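PDB 3LYW: YbbR family protein from Desulfitobacterium hafniense, which is of unknown function but comprises one YbbR domain of a longer protein that may, like related CdaR proteins, regulate a diadenylate cyclase. Local coordinates for residues 5-10 / 61-66; 45-50 / 77-82. One frame throughout, in Å; residues are numbered along the deposited sequence.

Contacts 1 and 2 both lie in the interior of the same small, helix-free domain, their centres about 11 Å apart. Each joins two strands that are not paired with each other but share a neighbour: 44-48 lies between 4-12 and 55-63 for contact 1, and 55-63 pairs with both 44-48 and 69-85 for contact 2. Both use branched aliphatic side chains. Contact 1 is the larger and runs toward the loop after strand 55-63; contact 2 is smaller, contains one tight methyl pair, and ends at a polar turn. Probable backbone hydrogen bonds, Val61 N to Arg77 O and Lys62 O to Tyr46 N, tie them together.

Contact 1 of 2, residues 5-10 / 61-66; sequences LTLSLI and VKVEPI
Leu5, Leu7 and Leu9 face Ile66, Val63 and Val61 across the inside of the curled, mixed beta sheet of this YbbR domain. Strand 44-48 pairs with the strands on which both segments lie, and the curl turns their inner sides toward each other, with 128° between their end-to-end directions. The backbones stay well apart, the CA atoms of Leu9 and Val61 being 8.2 Å from each other, and side chains bridge the interval.

Polar links lie to the sides of this packing. Backbone hydrogen bonds join Leu5 to Val29 and Leu7 to Val27 on one neighbouring strand, and Ser8 and Ile10 to Ala45 on another.

The contact across the segments is wholly apolar and buries 183 Å² in total. Alternation along strand 4-12 explains its composition: Leu5, Leu7 and Leu9 are buried, whereas the intervening Thr6 and Ser8 are exposed, where hydroxyls can meet water. Leucine suits the inner positions because its reach spans the gap, while the shorter beta-branched valines fit the extended backbone opposite. Leu5 CD1 and Ile66 CD1 meet tip to tip at 4.1 Å, two long side chains closing the end of the contact where segment 61-66 has left its strand. Leu7 and Val63 instead cross at about a right angle, Leu7 CD1 lying 4.1 Å from Val63 CG1. Neighbouring strands complete the same core, with Ile74 against Val61 and Val63, and Val29 against Leu7 and Val63. At the end of the contact opposite Leu5, Leu9 swings its CG anti to the backbone N (chi1 -173°), and this brings the end of the side chain closer to Val61 than its first bond alone would: Leu9 CD1 rests 4.0 Å from Val61 CG1.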
loop_
_atom_site.group_PDB
_atom_site.type_symbol
_atom_site.label_atom_id
_atom_site.label_comp_id
_atom_site.label_asym_id
_atom_site.label_seq_id
_atom_site.Cartn_x
_atom_site.Cartn_y
_atom_site.Cartn_z
ATOM N N LEU A 5 7.734 10.166 -2.184
ATOM C CA LEU A 5 7.035 10.010 -0.920
ATOM C C LEU A 5 7.308 8.688 -0.225
ATOM O O LEU A 5 7.667 7.697 -0.855
ATOM C CB LEU A 5 5.527 10.137 -1.158
ATOM C CG LEU A 5 5.139 11.254 -2.132
ATOM C CD1 LEU A 5 3.645 11.207 -2.407
ATOM C CD2 LEU A 5 5.558 12.587 -1.569
ATOM N N THR A 6 7.134 8.695 1.092
ATOM C CA THR A 6 7.290 7.504 1.917
ATOM C C THR A 6 5.928 7.333 2.571
ATOM O O THR A 6 5.556 8.109 3.458
ATOM C CB THR A 6 8.359 7.705 2.992
ATOM O OG1 THR A 6 9.603 8.010 2.348
ATOM C CG2 THR A 6 8.515 6.443 3.839
ATOM N N LEU A 7 5.177 6.336 2.115
ATOM C CA LEU A 7 3.834 6.111 2.631
ATOM C C LEU A 7 3.752 4.830 3.442
ATOM O O LEU A 7 4.518 3.885 3.212
ATOM C CB LEU A 7 2.845 6.019 1.472
ATOM C CG LEU A 7 2.944 7.124 0.427
ATOM C CD1 LEU A 7 2.042 6.775 -0.743
ATOM C CD2 LEU A 7 2.577 8.463 1.038
ATOM N N SER A 8 2.834 4.797 4.402
ATOM C CA SER A 8 2.653 3.593 5.189
ATOM C C SER A 8 1.738 2.695 4.352
ATOM O O SER A 8 0.943 3.181 3.536
ATOM C CB SER A 8 2.020 3.928 6.538
ATOM O OG SER A 8 0.826 4.657 6.369
ATOM N N LEU A 9 1.865 1.386 4.540
ATOM C CA LEU A 9 1.068 0.423 3.789
ATOM C C LEU A 9 -0.153 -0.028 4.577
ATOM O O LEU A 9 -0.049 -0.381 5.749
ATOM C CB LEU A 9 1.929 -0.790 3.425
ATOM C CG LEU A 9 1.304 -1.837 2.490
ATOM C CD1 LEU A 9 0.860 -1.182 1.196
ATOM C CD2 LEU A 9 2.308 -2.938 2.209
ATOM N N ILE A 10 -1.305 -0.001 3.919
ATOM C CA ILE A 10 -2.575 -0.376 4.528
ATOM C C ILE A 10 -3.207 -1.563 3.819
ATOM O O ILE A 10 -3.137 -1.677 2.593
ATOM C CB ILE A 10 -3.568 0.797 4.477
ATOM C CG1 ILE A 10 -3.037 1.944 5.332
ATOM C CG2 ILE A 10 -4.943 0.351 4.957
ATOM C CD1 ILE A 10 -2.667 1.526 6.744
ATOM N N VAL A 61 1.545 -3.929 -4.519
ATOM C CA VAL A 61 1.383 -2.680 -3.790
ATOM C C VAL A 61 0.794 -1.645 -4.738
ATOM O O VAL A 61 1.261 -1.485 -5.867
ATOM C CB VAL A 61 2.739 -2.162 -3.250
ATOM C CG1 VAL A 61 2.524 -0.869 -2.443
ATOM C CG2 VAL A 61 3.397 -3.220 -2.403
ATOM N N LYS A 62 -0.246 -0.961 -4.282
ATOM C CA LYS A 62 -0.889 0.068 -5.080
ATOM C C LYS A 62 -0.926 1.359 -4.273
ATOM O O LYS A 62 -0.705 1.340 -3.069
ATOM C CB LYS A 62 -2.309 -0.377 -5.424
ATOM C CG LYS A 62 -2.358 -1.723 -6.148
ATOM C CD LYS A 62 -3.741 -2.346 -6.058
ATOM C CE LYS A 62 -3.763 -3.736 -6.673
ATOM N NZ LYS A 62 -5.002 -4.491 -6.322
ATOM N N VAL A 63 -1.220 2.477 -4.926
ATOM C CA VAL A 63 -1.277 3.755 -4.231
ATOM C C VAL A 63 -2.635 4.421 -4.371
ATOM O O VAL A 63 -3.214 4.450 -5.452
ATOM C CB VAL A 63 -0.184 4.718 -4.744
ATOM C CG1 VAL A 63 -0.312 6.063 -4.064
ATOM C CG2 VAL A 63 1.185 4.123 -4.481
ATOM N N GLU A 64 -3.147 4.958 -3.271
ATOM C CA GLU A 64 -4.441 5.627 -3.331
ATOM C C GLU A 64 -4.262 6.836 -4.247
ATOM O O GLU A 64 -3.211 7.472 -4.239
ATOM C CB GLU A 64 -4.879 6.082 -1.937
ATOM C CG GLU A 64 -4.799 4.987 -0.891
ATOM C CD GLU A 64 -5.351 5.425 0.455
ATOM O OE1 GLU A 64 -5.014 6.546 0.894
ATOM O OE2 GLU A 64 -6.111 4.648 1.076
ATOM N N PRO A 65 -5.277 7.148 -5.072
ATOM C CA PRO A 65 -5.213 8.290 -5.993
ATOM C C PRO A 65 -4.829 9.599 -5.291
ATOM O O PRO A 65 -5.339 9.905 -4.216
ATOM C CB PRO A 65 -6.625 8.342 -6.569
ATOM C CG PRO A 65 -7.013 6.896 -6.613
ATOM C CD PRO A 65 -6.524 6.386 -5.267
ATOM N N ILE A 66 -3.918 10.352 -5.898
ATOM C CA ILE A 66 -3.479 11.637 -5.353
ATOM C C ILE A 66 -3.722 12.707 -6.408
ATOM O O ILE A 66 -3.197 12.617 -7.510
ATOM C CB ILE A 66 -1.973 11.639 -5.036
ATOM C CG1 ILE A 66 -1.643 10.532 -4.039
ATOM C CG2 ILE A 66 -1.564 12.989 -4.473
ATOM C CD1 ILE A 66 -0.150 10.359 -3.810
#

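Contact 2 of 2, residues 45-50 / 77-82; sequences AYVDLS and RVVTLQ
Val47 meets Val79 and Leu81 on the inner side of strand 44-48, while the flat groups of Tyr46 and Asp48 belong to its other side. There the Tyr46 side chain touches Lys62 and Lys12. One face of the Asp48 carboxylate receives both donors from Ser50. Ser50 OG gives a short bond to Asp48 OD1 (2.5 Å) from the syn side, 26° out of the plane, and Ser50 N approaches the same oxygen at 3.1 Å from farther above it, 47° out. The backbone bond makes this an Asx turn, and the two bonds on OD1 help hold the carboxylate's rotation as the chain leaves the strand. Aspartate suits the place because its short side chain can reach forward to the backbone N two residues on.

On the inner side, Val47 uses both of its branches. Its CG1 presses on Val79 CG2 at 3.5 Å, tighter than normal van der Waals contact, with the two side chains crossing obliquely. With CG1 of Val79 anti to the carbonyl carbon (chi1 -64°), its CG2 stands between the backbone N and the carbonyl carbon and turns to Val47. The second branch, Val47 CG2, meets Leu81 CD1 tip to tip at 4.0 Å. Leu81 spans a wider gap than Val79 must, so the longer leucine is apt there, and its CD1 also comes within 4.5 Å of Leu49 CD1.

Around this buried patch, strand 4-12 runs parallel to strand 44-48 and lays Leu9 and Ala11 against Val47, while Leu24 from a loop packs on Leu81. Strand 55-63 is antiparallel to both strands of the contact: Val61 touches Val79 inside, and on the outer side Asp58 accepts a hydrogen bond from Thr80.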
loop_
_atom_site.group_PDB
_atom_site.type_symbol
_atom_site.label_atom_id
_atom_site.label_comp_id
_atom_site.label_asym_id
_atom_site.label_seq_id
_atom_site.Cartn_x
_atom_site.Cartn_y
_atom_site.Cartn_z
ATOM N N ALA A 45 -0.475 3.684 0.807
ATOM C CA ALA A 45 -0.255 2.699 -0.234
ATOM C C ALA A 45 -1.119 1.577 0.312
ATOM O O ALA A 45 -1.400 1.550 1.509
ATOM C CB ALA A 45 1.205 2.274 -0.266
ATOM N N TYR A 46 -1.543 0.646 -0.528
ATOM C CA TYR A 46 -2.376 -0.427 -0.011
ATOM C C TYR A 46 -2.204 -1.748 -0.732
ATOM O O TYR A 46 -1.680 -1.801 -1.847
ATOM C CB TYR A 46 -3.855 -0.015 -0.076
ATOM C CG TYR A 46 -4.412 0.086 -1.480
ATOM C CD1 TYR A 46 -4.915 -1.034 -2.142
ATOM C CD2 TYR A 46 -4.401 1.298 -2.158
ATOM C CE1 TYR A 46 -5.391 -0.943 -3.450
ATOM C CE2 TYR A 46 -4.878 1.402 -3.458
ATOM C CZ TYR A 46 -5.368 0.282 -4.095
ATOM O OH TYR A 46 -5.824 0.387 -5.378
ATOM N N VAL A 47 -2.617 -2.812 -0.051
ATOM C CA VAL A 47 -2.635 -4.146 -0.616
ATOM C C VAL A 47 -4.091 -4.572 -0.462
ATOM O O VAL A 47 -4.735 -4.268 0.542
ATOM C CB VAL A 47 -1.703 -5.119 0.131
ATOM C CG1 VAL A 47 -0.269 -4.787 -0.199
ATOM C CG2 VAL A 47 -1.938 -5.041 1.650
ATOM N N ASP A 48 -4.614 -5.248 -1.477
ATOM C CA ASP A 48 -6.003 -5.684 -1.466
ATOM C C ASP A 48 -6.057 -7.184 -1.191
ATOM O O ASP A 48 -5.700 -7.994 -2.046
ATOM C CB ASP A 48 -6.644 -5.365 -2.822
ATOM C CG ASP A 48 -8.152 -5.489 -2.798
ATOM O OD1 ASP A 48 -8.693 -5.982 -1.785
ATOM O OD2 ASP A 48 -8.796 -5.095 -3.791
ATOM N N LEU A 49 -6.517 -7.548 0.003
ATOM C CA LEU A 49 -6.603 -8.953 0.403
ATOM C C LEU A 49 -7.935 -9.594 0.053
ATOM O O LEU A 49 -8.255 -10.678 0.527
ATOM C CB LEU A 49 -6.363 -9.082 1.914
ATOM C CG LEU A 49 -4.896 -9.111 2.371
ATOM C CD1 LEU A 49 -4.122 -8.022 1.689
ATOM C CD2 LEU A 49 -4.817 -8.939 3.893
ATOM N N SER A 50 -8.719 -8.921 -0.776
ATOM C CA SER A 50 -10.017 -9.453 -1.159
ATOM C C SER A 50 -9.922 -10.917 -1.557
ATOM O O SER A 50 -9.077 -11.296 -2.362
ATOM C CB SER A 50 -10.604 -8.649 -2.321
ATOM O OG SER A 50 -10.848 -7.304 -1.957
ATOM N N ARG A 77 7.323 -3.177 -4.968
ATOM C CA ARG A 77 6.162 -3.357 -5.830
ATOM C C ARG A 77 5.270 -4.485 -5.324
ATOM O O ARG A 77 4.047 -4.429 -5.458
ATOM C CB ARG A 77 6.603 -3.639 -7.269
ATOM C CG ARG A 77 7.444 -2.536 -7.888
ATOM C CD ARG A 77 8.496 -3.104 -8.827
ATOM N NE ARG A 77 9.275 -2.053 -9.475
ATOM C CZ ARG A 77 10.172 -1.296 -8.851
ATOM N NH1 ARG A 77 10.406 -1.470 -7.557
ATOM N NH2 ARG A 77 10.836 -0.363 -9.520
ATOM N N VAL A 78 5.888 -5.507 -4.744
ATOM C CA VAL A 78 5.152 -6.649 -4.216
ATOM C C VAL A 78 5.551 -6.942 -2.773
ATOM O O VAL A 78 6.717 -6.806 -2.402
ATOM C CB VAL A 78 5.381 -7.912 -5.068
ATOM C CG1 VAL A 78 4.641 -9.097 -4.468
ATOM C CG2 VAL A 78 4.938 -7.670 -6.502
ATOM N N VAL A 79 4.576 -7.345 -1.964
ATOM C CA VAL A 79 4.824 -7.655 -0.562
ATOM C C VAL A 79 4.252 -9.018 -0.187
ATOM O O VAL A 79 3.127 -9.353 -0.558
ATOM C CB VAL A 79 4.225 -6.583 0.368
ATOM C CG1 VAL A 79 4.904 -5.243 0.138
ATOM C CG2 VAL A 79 2.723 -6.473 0.150
ATOM N N THR A 80 5.034 -9.800 0.551
ATOM C CA THR A 80 4.606 -11.124 0.980
ATOM C C THR A 80 4.014 -10.999 2.387
ATOM O O THR A 80 4.643 -10.469 3.294
ATOM C CB THR A 80 5.803 -12.090 1.017
ATOM O OG1 THR A 80 6.401 -12.167 -0.288
ATOM C CG2 THR A 80 5.354 -13.472 1.459
ATOM N N LEU A 81 2.798 -11.500 2.566
ATOM C CA LEU A 81 2.124 -11.420 3.856
ATOM C C LEU A 81 1.524 -12.767 4.253
ATOM O O LEU A 81 1.190 -13.591 3.400
ATOM C CB LEU A 81 0.993 -10.393 3.793
ATOM C CG LEU A 81 1.355 -8.965 3.390
ATOM C CD1 LEU A 81 0.070 -8.133 3.287
ATOM C CD2 LEU A 81 2.304 -8.369 4.401
ATOM N N GLN A 82 1.385 -12.982 5.555
ATOM C CA GLN A 82 0.786 -14.216 6.046
ATOM C C GLN A 82 -0.553 -13.898 6.691
ATOM O O GLN A 82 -0.667 -12.934 7.465
ATOM C CB GLN A 82 1.700 -14.897 7.059
ATOM C CG GLN A 82 3.083 -15.205 6.537
ATOM C CD GLN A 82 3.884 -16.040 7.506
ATOM O OE1 GLN A 82 3.691 -15.962 8.724
ATOM N NE2 GLN A 82 4.803 -16.834 6.974
#